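Local structure of fimbrial structural subunit (Actinomyces naeslundii, 3QDH) at residues A[51-56]-A[114-119]; A[22-27]-A[109-114]; A[42-47]-A[125-130]; A[72-77]-A[85-90]. The protein forms the shaft of the type 2 fimbriae of this oral bacterium and, as a fimbrial adhesin, mediates its interactions with streptococci and host cells during biofilm development. One frame throughout, in Å; residues are numbered along the deposited sequence.

All four contacts belong to what is apparently the first of the two modules in this C-terminal piece of the pilin, within the range of the Sgo0707 N2 family. Contacts 1 and 2 sit side by side, centres about 8 Å apart; they share Ala114, and the Arg53 carbonyl of one meets the Thr112 hydroxyl of the other. Contact 3, its centre about 26 to 28 Å from theirs, pairs strand 39-49 with strand 118-131, the strand that contact 1 also uses. Contact 4, centred about 11 Å from contact 3, continues the same sheet, since strand 82-87 pairs with strand 39-49. It holds Asp73 and Glu90, two of the three protein ligands of the zinc ion, and the Phe44 side chain of contact 3 is about 14 Å from the metal.

Contact 1 of 4, residues A[51-56]-A[114-119]; sequences DDRLTA and ARNGAI
With its CG anti to its carbonyl carbon (chi1 -76°) and a bend at chi3 (-75°), Arg53 swings its guanidinium across to the turn at 114-117, while Asp51 carries its carboxylate anti to N (chi1 -175°) to meet the NE/NH2 edge of that guanidinium. The two form a side-on, two-nitrogen salt bridge: NE to Asp51 OD2 and NH2 to OD1, both on the syn side. OD2 also accepts from Arg53 N on its anti side, closing an Asx turn. Thus held, Arg53 NH1 reaches Ala114 O at 2.9 Å and NH2 reaches Ala118 O at 2.8 Å, the latter from above the carbonyl plane. Ala114 O also takes the Gly117 N-H of its type II' turn, from the opposite face of its plane. Ile119 CG1 lies 3.7 Å from Arg53 CZ, over the centre of the guanidinium, and Ile119 CG2 packs on Asp51 CB at 3.6 Å. Arg115 lays its guanidinium over Arg53 CG, anchored by a salt bridge to Glu113; a water links its NH1 to Asp52 OD2. The cluster ties the 51-54 turn to the start of strand 118-131, with Leu54 and Ile119 packing on Ile24 of strand 23-31 and Ile119 also touching Trp158 of strand 154-165.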
loop_
_atom_site.group_PDB
_atom_site.type_symbol
_atom_site.label_atom_id
_atom_site.label_comp_id
_atom_site.label_asym_id
_atom_site.label_seq_id
_atom_site.Cartn_x
_atom_site.Cartn_y
_atom_site.Cartn_z
ATOM N N ASP A 51 -5.021 -3.795 7.839
ATOM C CA ASP A 51 -4.694 -2.870 8.917
ATOM C C ASP A 51 -5.659 -1.690 8.956
ATOM O O ASP A 51 -5.984 -1.112 7.916
ATOM C CB ASP A 51 -3.265 -2.364 8.691
ATOM C CG ASP A 51 -2.758 -1.488 9.824
ATOM O OD1 ASP A 51 -1.903 -1.964 10.584
ATOM O OD2 ASP A 51 -3.198 -0.332 9.937
ATOM N N ASP A 52 -6.078 -1.326 10.172
ATOM C CA ASP A 52 -7.052 -0.243 10.415
ATOM C C ASP A 52 -6.713 1.105 9.796
ATOM O O ASP A 52 -7.602 1.928 9.599
ATOM C CB ASP A 52 -7.275 -0.039 11.919
ATOM C CG ASP A 52 -8.064 -1.160 12.560
ATOM O OD1 ASP A 52 -8.648 -1.992 11.837
ATOM O OD2 ASP A 52 -8.126 -1.191 13.809
ATOM N N ARG A 53 -5.437 1.342 9.506
ATOM C CA ARG A 53 -5.021 2.591 8.862
ATOM C C ARG A 53 -5.399 2.633 7.385
ATOM O O ARG A 53 -5.303 3.689 6.741
ATOM C CB ARG A 53 -3.521 2.821 9.029
ATOM C CG ARG A 53 -3.129 3.308 10.425
ATOM C CD ARG A 53 -1.659 3.065 10.685
ATOM N NE ARG A 53 -1.384 1.653 10.949
ATOM C CZ ARG A 53 -0.240 1.197 11.437
ATOM N NH1 ARG A 53 0.752 2.045 11.708
ATOM N NH2 ARG A 53 -0.084 -0.105 11.656
ATOM N N LEU A 54 -5.816 1.482 6.853
ATOM C CA LEU A 54 -6.237 1.390 5.461
ATOM C C LEU A 54 -7.763 1.397 5.346
ATOM O O LEU A 54 -8.457 0.655 6.039
ATOM C CB LEU A 54 -5.607 0.162 4.774
ATOM C CG LEU A 54 -4.070 0.099 4.789
ATOM C CD1 LEU A 54 -3.526 -1.250 4.260
ATOM C CD2 LEU A 54 -3.457 1.259 4.011
ATOM N N THR A 55 -8.275 2.262 4.480
ATOM C CA THR A 55 -9.712 2.421 4.336
ATOM C C THR A 55 -10.169 2.035 2.925
ATOM O O THR A 55 -9.345 1.913 2.002
ATOM C CB THR A 55 -10.152 3.866 4.699
ATOM O OG1 THR A 55 -11.521 3.860 5.112
ATOM C CG2 THR A 55 -9.955 4.822 3.529
ATOM N N ALA A 56 -11.483 1.855 2.777
ATOM C CA ALA A 56 -12.099 1.432 1.520
ATOM C C ALA A 56 -11.404 0.178 0.971
ATOM O O ALA A 56 -11.093 0.094 -0.218
ATOM C CB ALA A 56 -12.087 2.580 0.491
ATOM N N ALA A 114 -0.074 7.536 9.249
ATOM C CA ALA A 114 1.084 6.711 9.589
ATOM C C ALA A 114 0.994 6.000 10.942
ATOM O O ALA A 114 1.340 4.821 11.033
ATOM C CB ALA A 114 2.358 7.547 9.523
ATOM N N ARG A 115 0.545 6.720 11.977
ATOM C CA ARG A 115 0.561 6.243 13.378
ATOM C C ARG A 115 1.947 5.748 13.811
ATOM O O ARG A 115 2.931 6.454 13.601
ATOM C CB ARG A 115 -0.519 5.188 13.644
ATOM C CG ARG A 115 -1.931 5.719 13.600
ATOM C CD ARG A 115 -2.921 4.646 13.988
ATOM N NE ARG A 115 -4.216 4.863 13.350
ATOM C CZ ARG A 115 -5.232 4.003 13.388
ATOM N NH1 ARG A 115 -5.121 2.848 14.039
ATOM N NH2 ARG A 115 -6.366 4.303 12.765
ATOM N N ASN A 116 2.028 4.542 14.392
ATOM C CA ASN A 116 3.313 3.975 14.827
ATOM C C ASN A 116 4.294 3.820 13.664
ATOM O O ASN A 116 5.496 3.642 13.874
ATOM C CB ASN A 116 3.138 2.657 15.619
ATOM C CG ASN A 116 3.133 1.396 14.733
ATOM O OD1 ASN A 116 3.775 0.396 15.067
ATOM N ND2 ASN A 116 2.398 1.432 13.629
ATOM N N GLY A 117 3.762 3.896 12.444
ATOM C CA GLY A 117 4.576 3.926 11.245
ATOM C C GLY A 117 4.841 2.583 10.589
ATOM O O GLY A 117 5.463 2.529 9.534
ATOM N N ALA A 118 4.385 1.499 11.209
ATOM C CA ALA A 118 4.585 0.167 10.636
ATOM C C ALA A 118 3.246 -0.473 10.291
ATOM O O ALA A 118 2.550 -0.990 11.168
ATOM C CB ALA A 118 5.383 -0.713 11.599
ATOM N N ILE A 119 2.865 -0.405 9.018
ATOM C CA ILE A 119 1.612 -1.021 8.577
ATOM C C ILE A 119 1.917 -2.437 8.109
ATOM O O ILE A 119 2.649 -2.625 7.136
ATOM C CB ILE A 119 0.936 -0.232 7.428
ATOM C CG1 ILE A 119 0.697 1.224 7.836
ATOM C CG2 ILE A 119 -0.396 -0.910 7.018
ATOM C CD1 ILE A 119 0.356 2.145 6.668
HETATM O O HOH W 1 -7.539 1.060 15.147
#

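Contact 2 of 4, residues A[22-27]-A[109-114]; sequences SLIKFP and GKVTEA
Ser22 to Ile24 and Gly109 to Val111 run antiparallel with a strong twist, the short strand axes making 136° and passing 4.8 Å apart. Three backbone bonds join them. Val111 N donates to Ser22 O at 2.9 Å. Ile24 N donates to Gly109 O at 3.0 Å, and a weak bond returns from Gly109 N to Ile24 O. Leu23 and Lys110 form the non-hydrogen-bonded pair, their CA atoms 4.4 Å apart, and Ile24 with Gly109 the hydrogen-bonded one. On the buried face the side-chain contact is almost all Ile24 against Val111. Val111 has CG1 anti to its backbone N (chi1 -179°), which leaves CG2 beside that N and 3.5 Å from Ile24 CG1, about as near to Ile24 CD1. The same methyl lies 3.5 Å from Ser22 O, beside the carbonyl that its own backbone N-H uses. Leu23, on the other face, folds CD2 back over the Gly109 peptide, 3.6 Å from Gly109 O. Lys110 shares that face, but its chain bends at chi3 and carries the amine away. Within the antiparallel sheet, strand 23-31 here meets the end of strand 102-111. Strand 54-55 pairs with strand 102-111 as well, bringing Leu54 onto Val111 and Phe26, while Trp158 and Ser156 of strand 154-165 close over Ile24.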
loop_
_atom_site.group_PDB
_atom_site.type_symbol
_atom_site.label_atom_id
_atom_site.label_comp_id
_atom_site.label_asym_id
_atom_site.label_seq_id
_atom_site.Cartn_x
_atom_site.Cartn_y
_atom_site.Cartn_z
ATOM N N SER A 22 -2.934 7.754 -0.754
ATOM C CA SER A 22 -2.552 6.799 -1.791
ATOM C C SER A 22 -2.980 5.386 -1.385
ATOM O O SER A 22 -3.183 5.095 -0.200
ATOM C CB SER A 22 -1.040 6.811 -2.012
ATOM O OG SER A 22 -0.586 8.071 -2.480
ATOM N N LEU A 23 -3.110 4.508 -2.372
ATOM C CA LEU A 23 -3.332 3.091 -2.085
ATOM C C LEU A 23 -2.025 2.389 -1.720
ATOM O O LEU A 23 -0.957 2.740 -2.222
ATOM C CB LEU A 23 -3.961 2.389 -3.297
ATOM C CG LEU A 23 -5.357 2.832 -3.736
ATOM C CD1 LEU A 23 -5.681 2.256 -5.100
ATOM C CD2 LEU A 23 -6.412 2.436 -2.715
ATOM N N ILE A 24 -2.106 1.410 -0.823
ATOM C CA ILE A 24 -1.060 0.391 -0.744
ATOM C C ILE A 24 -1.675 -0.863 -1.356
ATOM O O ILE A 24 -2.800 -1.233 -1.016
ATOM C CB ILE A 24 -0.591 0.083 0.708
ATOM C CG1 ILE A 24 0.048 1.314 1.363
ATOM C CG2 ILE A 24 0.418 -1.062 0.711
ATOM C CD1 ILE A 24 0.438 1.098 2.833
ATOM N N LYS A 25 -0.939 -1.478 -2.277
ATOM C CA LYS A 25 -1.378 -2.689 -2.962
ATOM C C LYS A 25 -0.504 -3.881 -2.594
ATOM O O LYS A 25 0.730 -3.823 -2.683
ATOM C CB LYS A 25 -1.392 -2.475 -4.486
ATOM C CG LYS A 25 -2.559 -1.615 -4.932
ATOM C CD LYS A 25 -2.658 -1.502 -6.443
ATOM C CE LYS A 25 -3.771 -0.537 -6.824
ATOM N NZ LYS A 25 -4.101 -0.652 -8.271
ATOM N N PHE A 26 -1.171 -4.959 -2.182
ATOM C CA PHE A 26 -0.504 -6.171 -1.722
ATOM C C PHE A 26 -0.831 -7.347 -2.632
ATOM O O PHE A 26 -1.924 -7.908 -2.521
ATOM C CB PHE A 26 -0.995 -6.577 -0.327
ATOM C CG PHE A 26 -0.779 -5.558 0.759
ATOM C CD1 PHE A 26 0.495 -5.320 1.279
ATOM C CD2 PHE A 26 -1.867 -4.902 1.331
ATOM C CE1 PHE A 26 0.687 -4.406 2.316
ATOM C CE2 PHE A 26 -1.684 -3.984 2.379
ATOM C CZ PHE A 26 -0.406 -3.737 2.868
ATOM N N PRO A 27 0.111 -7.746 -3.505
ATOM C CA PRO A 27 -0.046 -8.999 -4.254
ATOM C C PRO A 27 -0.015 -10.219 -3.325
ATOM O O PRO A 27 0.886 -10.347 -2.482
ATOM C CB PRO A 27 1.146 -8.988 -5.227
ATOM C CG PRO A 27 1.592 -7.565 -5.278
ATOM C CD PRO A 27 1.326 -7.018 -3.908
ATOM N N GLY A 109 -5.916 -0.873 0.078
ATOM C CA GLY A 109 -6.650 0.079 0.896
ATOM C C GLY A 109 -5.982 1.436 0.793
ATOM O O GLY A 109 -4.830 1.536 0.367
ATOM N N LYS A 110 -6.711 2.476 1.174
ATOM C CA LYS A 110 -6.204 3.848 1.118
ATOM C C LYS A 110 -5.555 4.224 2.452
ATOM O O LYS A 110 -6.158 4.027 3.505
ATOM C CB LYS A 110 -7.352 4.811 0.807
ATOM C CG LYS A 110 -6.900 6.221 0.452
ATOM C CD LYS A 110 -8.052 7.093 -0.040
ATOM C CE LYS A 110 -8.644 7.930 1.084
ATOM N NZ LYS A 110 -9.611 8.940 0.553
ATOM N N VAL A 111 -4.340 4.763 2.404
ATOM C CA VAL A 111 -3.605 5.123 3.626
ATOM C C VAL A 111 -4.230 6.380 4.224
ATOM O O VAL A 111 -4.303 7.416 3.557
ATOM C CB VAL A 111 -2.098 5.382 3.358
ATOM C CG1 VAL A 111 -1.363 5.743 4.659
ATOM C CG2 VAL A 111 -1.449 4.176 2.734
ATOM N N THR A 112 -4.686 6.279 5.468
ATOM C CA THR A 112 -5.307 7.414 6.151
ATOM C C THR A 112 -4.298 8.190 7.004
ATOM O O THR A 112 -4.396 9.419 7.128
ATOM C CB THR A 112 -6.520 6.987 7.007
ATOM O OG1 THR A 112 -6.115 6.025 7.987
ATOM C CG2 THR A 112 -7.617 6.388 6.129
ATOM N N GLU A 113 -3.338 7.469 7.583
ATOM C CA GLU A 113 -2.294 8.059 8.433
ATOM C C GLU A 113 -1.225 7.032 8.814
ATOM O O GLU A 113 -1.455 5.822 8.734
ATOM C CB GLU A 113 -2.900 8.678 9.699
ATOM C CG GLU A 113 -3.497 7.666 10.668
ATOM C CD GLU A 113 -4.269 8.316 11.794
ATOM O OE1 GLU A 113 -4.047 9.515 12.069
ATOM O OE2 GLU A 113 -5.105 7.625 12.407
ATOM N N ALA A 114 -0.074 7.536 9.249
ATOM C CA ALA A 114 1.084 6.711 9.589
ATOM C C ALA A 114 0.994 6.000 10.942
ATOM O O ALA A 114 1.340 4.821 11.033
ATOM C CB ALA A 114 2.358 7.547 9.523
#

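Contact 3 of 4, residues A[42-47]-A[125-130]; sequences KYFQLR and VISDTV
Tyr43 to Arg47 pairs antiparallel with Val125 to Val130 in an Ig-like domain, probably the CnaA (DEv-IgG) module named for this pilin, and their side chains interlock on both faces of the sheet. Backbone bonds hold the register, among them Gln45 N to Ile126 O and Ile126 N to Gln45 O, each 2.8 Å. On the face of Tyr43, Gln45, Ile126 and Asp128, the tyrosine is set upright between its own N and carbonyl carbon (chi1 51°) and leans over the neighbouring strand. One face of its ring lies over the Asp128 backbone N, Asp128 CB sits 3.5 Å from Tyr43 OH, and CE1 abuts Ile126 CG2. Ile126 is the bump that fills the next hollow: it runs beside Gln45 and presses CG1 onto the centre of one face of the Arg47 guanidinium, which Pro142 and Ala143 carbonyls hold from beyond the strand. The other face is more apolar. Phe44, its CG anti to N, receives the Val125 CG2 methyl over one face of the ring in a CH-pi contact, 4.1 Å from the centroid, and Leu46 CD2 rests against Val125 CB; Leu92 and Ile95 of helix 89-96 also touch the Phe44 ring. At the near end Lys42, the residue before the paired run, lays its extended chain alongside Asp128 and rests CE on Val130 CB. Its NZ makes a salt bridge to Asp128 OD2, 3.1 Å, from above the carboxylate plane, while a water joins that same oxygen to Tyr43 OH.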
loop_
_atom_site.group_PDB
_atom_site.type_symbol
_atom_site.label_atom_id
_atom_site.label_comp_id
_atom_site.label_asym_id
_atom_site.label_seq_id
_atom_site.Cartn_x
_atom_site.Cartn_y
_atom_site.Cartn_z
ATOM N N LYS A 42 -14.314 -28.037 -2.065
ATOM C CA LYS A 42 -15.573 -27.604 -1.462
ATOM C C LYS A 42 -15.620 -26.091 -1.560
ATOM O O LYS A 42 -16.688 -25.488 -1.745
ATOM C CB LYS A 42 -15.638 -28.010 0.012
ATOM C CG LYS A 42 -15.668 -29.520 0.293
ATOM C CD LYS A 42 -15.695 -29.711 1.817
ATOM C CE LYS A 42 -15.205 -31.067 2.238
ATOM N NZ LYS A 42 -15.168 -31.181 3.731
ATOM N N TYR A 43 -14.445 -25.473 -1.423
ATOM C CA TYR A 43 -14.318 -24.032 -1.549
ATOM C C TYR A 43 -12.845 -23.656 -1.661
ATOM O O TYR A 43 -11.974 -24.470 -1.387
ATOM C CB TYR A 43 -14.986 -23.286 -0.355
ATOM C CG TYR A 43 -14.534 -23.797 0.996
ATOM C CD1 TYR A 43 -13.361 -23.322 1.594
ATOM C CD2 TYR A 43 -15.290 -24.760 1.682
ATOM C CE1 TYR A 43 -12.928 -23.845 2.838
ATOM C CE2 TYR A 43 -14.883 -25.271 2.916
ATOM C CZ TYR A 43 -13.707 -24.810 3.485
ATOM O OH TYR A 43 -13.323 -25.313 4.706
ATOM N N PHE A 44 -12.590 -22.426 -2.082
ATOM C CA PHE A 44 -11.238 -21.872 -2.181
ATOM C C PHE A 44 -11.355 -20.352 -2.076
ATOM O O PHE A 44 -11.954 -19.706 -2.933
ATOM C CB PHE A 44 -10.563 -22.305 -3.507
ATOM C CG PHE A 44 -9.095 -21.945 -3.598
ATOM C CD1 PHE A 44 -8.126 -22.941 -3.725
ATOM C CD2 PHE A 44 -8.694 -20.619 -3.568
ATOM C CE1 PHE A 44 -6.757 -22.607 -3.802
ATOM C CE2 PHE A 44 -7.327 -20.272 -3.643
ATOM C CZ PHE A 44 -6.369 -21.261 -3.769
ATOM N N GLN A 45 -10.783 -19.774 -1.019
ATOM C CA GLN A 45 -10.933 -18.349 -0.747
ATOM C C GLN A 45 -9.604 -17.735 -0.334
ATOM O O GLN A 45 -8.899 -18.302 0.498
ATOM C CB GLN A 45 -11.963 -18.141 0.379
ATOM C CG GLN A 45 -12.250 -16.673 0.775
ATOM C CD GLN A 45 -13.211 -16.590 1.953
ATOM O OE1 GLN A 45 -14.430 -16.429 1.784
ATOM N NE2 GLN A 45 -12.672 -16.733 3.149
ATOM N N LEU A 46 -9.275 -16.574 -0.906
ATOM C CA LEU A 46 -8.180 -15.758 -0.397
ATOM C C LEU A 46 -8.785 -14.707 0.546
ATOM O O LEU A 46 -9.761 -14.031 0.202
ATOM C CB LEU A 46 -7.407 -15.088 -1.540
ATOM C CG LEU A 46 -6.696 -15.998 -2.572
ATOM C CD1 LEU A 46 -6.164 -15.154 -3.732
ATOM C CD2 LEU A 46 -5.580 -16.838 -1.938
ATOM N N ARG A 47 -8.207 -14.592 1.739
ATOM C CA ARG A 47 -8.758 -13.743 2.791
ATOM C C ARG A 47 -7.659 -12.839 3.325
ATOM O O ARG A 47 -6.511 -13.255 3.431
ATOM C CB ARG A 47 -9.300 -14.595 3.934
ATOM C CG ARG A 47 -10.040 -13.805 5.023
ATOM C CD ARG A 47 -10.597 -14.747 6.072
ATOM N NE ARG A 47 -11.749 -15.512 5.580
ATOM C CZ ARG A 47 -12.465 -16.348 6.330
ATOM N NH1 ARG A 47 -12.136 -16.539 7.614
ATOM N NH2 ARG A 47 -13.508 -16.993 5.809
ATOM N N VAL A 125 -5.233 -18.496 2.966
ATOM C CA VAL A 125 -6.002 -19.271 2.001
ATOM C C VAL A 125 -6.910 -20.214 2.783
ATOM O O VAL A 125 -6.449 -20.992 3.627
ATOM C CB VAL A 125 -5.123 -19.976 0.918
ATOM C CG1 VAL A 125 -4.037 -20.844 1.541
ATOM C CG2 VAL A 125 -5.990 -20.804 -0.039
ATOM N N ILE A 126 -8.206 -20.085 2.535
ATOM C CA ILE A 126 -9.229 -20.899 3.183
ATOM C C ILE A 126 -9.770 -21.824 2.105
ATOM O O ILE A 126 -10.519 -21.394 1.231
ATOM C CB ILE A 126 -10.389 -20.015 3.768
ATOM C CG1 ILE A 126 -9.850 -18.815 4.584
ATOM C CG2 ILE A 126 -11.413 -20.856 4.549
ATOM C CD1 ILE A 126 -8.784 -19.132 5.570
ATOM N N SER A 127 -9.352 -23.083 2.145
ATOM C CA SER A 127 -9.799 -24.053 1.150
ATOM C C SER A 127 -9.905 -25.451 1.748
ATOM O O SER A 127 -9.315 -25.745 2.791
ATOM C CB SER A 127 -8.908 -24.043 -0.103
ATOM O OG SER A 127 -7.577 -24.434 0.180
ATOM N N ASP A 128 -10.698 -26.292 1.096
ATOM C CA ASP A 128 -10.851 -27.673 1.523
ATOM C C ASP A 128 -11.260 -28.509 0.325
ATOM O O ASP A 128 -11.848 -27.995 -0.632
ATOM C CB ASP A 128 -11.898 -27.748 2.641
ATOM C CG ASP A 128 -11.778 -29.008 3.487
ATOM O OD1 ASP A 128 -10.736 -29.717 3.445
ATOM O OD2 ASP A 128 -12.750 -29.273 4.215
ATOM N N THR A 129 -10.948 -29.797 0.382
ATOM C CA THR A 129 -11.254 -30.730 -0.694
ATOM C C THR A 129 -11.913 -31.977 -0.123
ATOM O O THR A 129 -11.781 -32.258 1.071
ATOM C CB THR A 129 -9.975 -31.175 -1.414
ATOM O OG1 THR A 129 -9.038 -31.643 -0.437
ATOM C CG2 THR A 129 -9.360 -30.006 -2.205
ATOM N N VAL A 130 -12.594 -32.727 -0.983
ATOM C CA VAL A 130 -13.298 -33.953 -0.582
ATOM C C VAL A 130 -13.211 -34.969 -1.726
ATOM O O VAL A 130 -13.262 -34.582 -2.902
ATOM C CB VAL A 130 -14.781 -33.635 -0.218
ATOM C CG1 VAL A 130 -15.569 -33.108 -1.455
ATOM C CG2 VAL A 130 -15.486 -34.846 0.424
HETATM O O HOH W 2 -10.834 -24.880 5.764
HETATM O O HOH W 3 -14.383 -27.616 5.482
#

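Contact 4 of 4, residues A[72-77]-A[85-90]; sequences TDYKVD and VTFTAE. With ZN (zinc ion), chain B.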
loop_
_atom_site.group_PDB
_atom_site.type_symbol
_atom_site.label_atom_id
_atom_site.label_comp_id
_atom_site.label_asym_id
_atom_site.label_seq_id
_atom_site.Cartn_x
_atom_site.Cartn_y
_atom_site.Cartn_z
ATOM N N THR A 72 -17.550 -14.139 -13.621
ATOM C CA THR A 72 -18.365 -15.065 -12.815
ATOM C C THR A 72 -17.557 -16.187 -12.139
ATOM O O THR A 72 -18.145 -17.120 -11.574
ATOM C CB THR A 72 -19.566 -15.667 -13.612
ATOM O OG1 THR A 72 -19.090 -16.460 -14.704
ATOM C CG2 THR A 72 -20.445 -14.562 -14.156
ATOM N N ASP A 73 -16.223 -16.087 -12.201
ATOM C CA ASP A 73 -15.322 -17.089 -11.607
ATOM C C ASP A 73 -15.076 -16.898 -10.103
ATOM O O ASP A 73 -14.618 -17.815 -9.425
ATOM C CB ASP A 73 -13.994 -17.163 -12.379
ATOM C CG ASP A 73 -14.144 -17.897 -13.716
ATOM O OD1 ASP A 73 -15.097 -18.698 -13.816
ATOM O OD2 ASP A 73 -13.343 -17.671 -14.655
ATOM N N TYR A 74 -15.411 -15.721 -9.593
ATOM C CA TYR A 74 -15.141 -15.393 -8.195
ATOM C C TYR A 74 -16.026 -14.241 -7.756
ATOM O O TYR A 74 -16.633 -13.550 -8.581
ATOM C CB TYR A 74 -13.658 -14.999 -8.025
ATOM C CG TYR A 74 -13.280 -13.881 -8.954
ATOM C CD1 TYR A 74 -13.422 -12.550 -8.563
ATOM C CD2 TYR A 74 -12.829 -14.151 -10.252
ATOM C CE1 TYR A 74 -13.105 -11.511 -9.439
ATOM C CE2 TYR A 74 -12.514 -13.123 -11.133
ATOM C CZ TYR A 74 -12.652 -11.812 -10.718
ATOM O OH TYR A 74 -12.343 -10.790 -11.580
ATOM N N LYS A 75 -16.074 -14.019 -6.446
ATOM C CA LYS A 75 -16.749 -12.862 -5.884
ATOM C C LYS A 75 -15.807 -12.194 -4.886
ATOM O O LYS A 75 -15.245 -12.861 -4.026
ATOM C CB LYS A 75 -18.035 -13.277 -5.170
ATOM C CG LYS A 75 -19.224 -13.524 -6.092
ATOM C CD LYS A 75 -20.421 -14.041 -5.299
ATOM C CE LYS A 75 -21.644 -14.221 -6.181
ATOM N NZ LYS A 75 -22.649 -15.120 -5.522
ATOM N N VAL A 76 -15.647 -10.884 -5.019
ATOM C CA VAL A 76 -14.886 -10.084 -4.055
ATOM C C VAL A 76 -15.871 -9.376 -3.115
ATOM O O VAL A 76 -16.856 -8.789 -3.566
ATOM C CB VAL A 76 -13.989 -9.063 -4.762
ATOM C CG1 VAL A 76 -13.143 -8.272 -3.734
ATOM C CG2 VAL A 76 -13.086 -9.752 -5.796
ATOM N N ASP A 77 -15.615 -9.463 -1.812
ATOM C CA ASP A 77 -16.492 -8.882 -0.801
ATOM C C ASP A 77 -15.641 -8.278 0.304
ATOM O O ASP A 77 -14.535 -8.749 0.572
ATOM C CB ASP A 77 -17.417 -9.958 -0.212
ATOM C CG ASP A 77 -18.584 -9.371 0.579
ATOM O OD1 ASP A 77 -19.087 -8.289 0.212
ATOM O OD2 ASP A 77 -19.007 -10.001 1.570
ATOM N N VAL A 85 -11.843 -13.102 -1.499
ATOM C CA VAL A 85 -11.974 -13.443 -2.913
ATOM C C VAL A 85 -12.374 -14.908 -2.896
ATOM O O VAL A 85 -11.576 -15.785 -2.552
ATOM C CB VAL A 85 -10.644 -13.276 -3.681
ATOM C CG1 VAL A 85 -10.819 -13.721 -5.169
ATOM C CG2 VAL A 85 -10.143 -11.844 -3.568
ATOM N N THR A 86 -13.629 -15.164 -3.232
ATOM C CA THR A 86 -14.198 -16.482 -3.054
ATOM C C THR A 86 -14.530 -17.013 -4.431
ATOM O O THR A 86 -15.278 -16.383 -5.184
ATOM C CB THR A 86 -15.474 -16.412 -2.167
ATOM O OG1 THR A 86 -15.150 -15.785 -0.918
ATOM C CG2 THR A 86 -16.019 -17.797 -1.898
ATOM N N PHE A 87 -13.945 -18.149 -4.774
ATOM C CA PHE A 87 -14.124 -18.686 -6.118
ATOM C C PHE A 87 -15.462 -19.406 -6.239
ATOM O O PHE A 87 -15.881 -20.089 -5.319
ATOM C CB PHE A 87 -12.928 -19.544 -6.507
ATOM C CG PHE A 87 -11.715 -18.720 -6.862
ATOM C CD1 PHE A 87 -11.499 -18.318 -8.181
ATOM C CD2 PHE A 87 -10.823 -18.308 -5.871
ATOM C CE1 PHE A 87 -10.401 -17.519 -8.518
ATOM C CE2 PHE A 87 -9.717 -17.507 -6.193
ATOM C CZ PHE A 87 -9.507 -17.115 -7.530
ATOM N N THR A 88 -16.131 -19.229 -7.375
ATOM C CA THR A 88 -17.449 -19.810 -7.590
ATOM C C THR A 88 -17.270 -21.246 -8.086
ATOM O O THR A 88 -16.145 -21.698 -8.292
ATOM C CB THR A 88 -18.219 -19.020 -8.667
ATOM O OG1 THR A 88 -17.448 -19.048 -9.870
ATOM C CG2 THR A 88 -18.464 -17.559 -8.226
ATOM N N ALA A 89 -18.368 -21.958 -8.329
ATOM C CA ALA A 89 -18.264 -23.332 -8.834
ATOM C C ALA A 89 -17.379 -23.452 -10.094
ATOM O O ALA A 89 -16.512 -24.333 -10.170
ATOM C CB ALA A 89 -19.655 -23.923 -9.083
ATOM N N GLU A 90 -17.589 -22.557 -11.061
ATOM C CA GLU A 90 -16.788 -22.516 -12.302
ATOM C C GLU A 90 -15.318 -22.264 -11.996
ATOM O O GLU A 90 -14.424 -22.869 -12.597
ATOM C CB GLU A 90 -17.214 -21.335 -13.171
ATOM C CG GLU A 90 -18.349 -21.518 -14.090
ATOM C CD GLU A 90 -18.860 -20.158 -14.583
ATOM O OE1 GLU A 90 -18.058 -19.292 -15.043
ATOM O OE2 GLU A 90 -20.080 -19.956 -14.492
HETATM ZN ZN ZN B . -16.175 -18.970 -15.519
HETATM O O HOH W 4 -15.907 -13.131 -1.257
#
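Asp73 and Glu90 face each other at the end of the hairpin of strands 74-79 and 82-87 and share one zinc ion, each giving a single oxygen, Asp73 OD1 and Glu90 OE1, at 2.0 Å from the metal; Asp70 is the third protein ligand. Their carboxylate planes stand 84° apart, nearly perpendicular, and the zinc bridges two oxygens that would otherwise probably repel. Two second-shell residues steady the ligands: Arg94 salt-bridges Asp73 OD2, and the Thr72 hydroxyl is hydrogen-bonded to Asp70. Just inside the site packing tightens. Thr88, the N-cap of the helix that carries Glu90, has its hydroxyl between N and the carbonyl carbon (chi1 59°); that OG1 donates to Thr72 O at 2.7 Å, in the carbonyl plane on a lone pair, while Thr88 N donates to Asp73 O at 2.9 Å. Two further bonds, Lys75 N to Thr86 O and Thr86 N to Lys75 O, pair the strands. On the inward face, Tyr74 CB lies over one face of the Phe87 ring, 4.3 Å from its centroid, and also meets Val85 CG1; Val76 CG2 comes no closer than 4.2 Å to Val85 CG2. The other face is looser: the Lys75 chain leads away from its neighbours, and a water spans Lys75 O and Thr86 OG1, which also lies close to the Gln45 side-chain amide. Strand 82-87 pairs on its far side with strand 39-49, through Leu46 and Phe44, while Val85 and Phe87 pack on strands 57-64 and 102-111 and Phe87 also on helix 89-96.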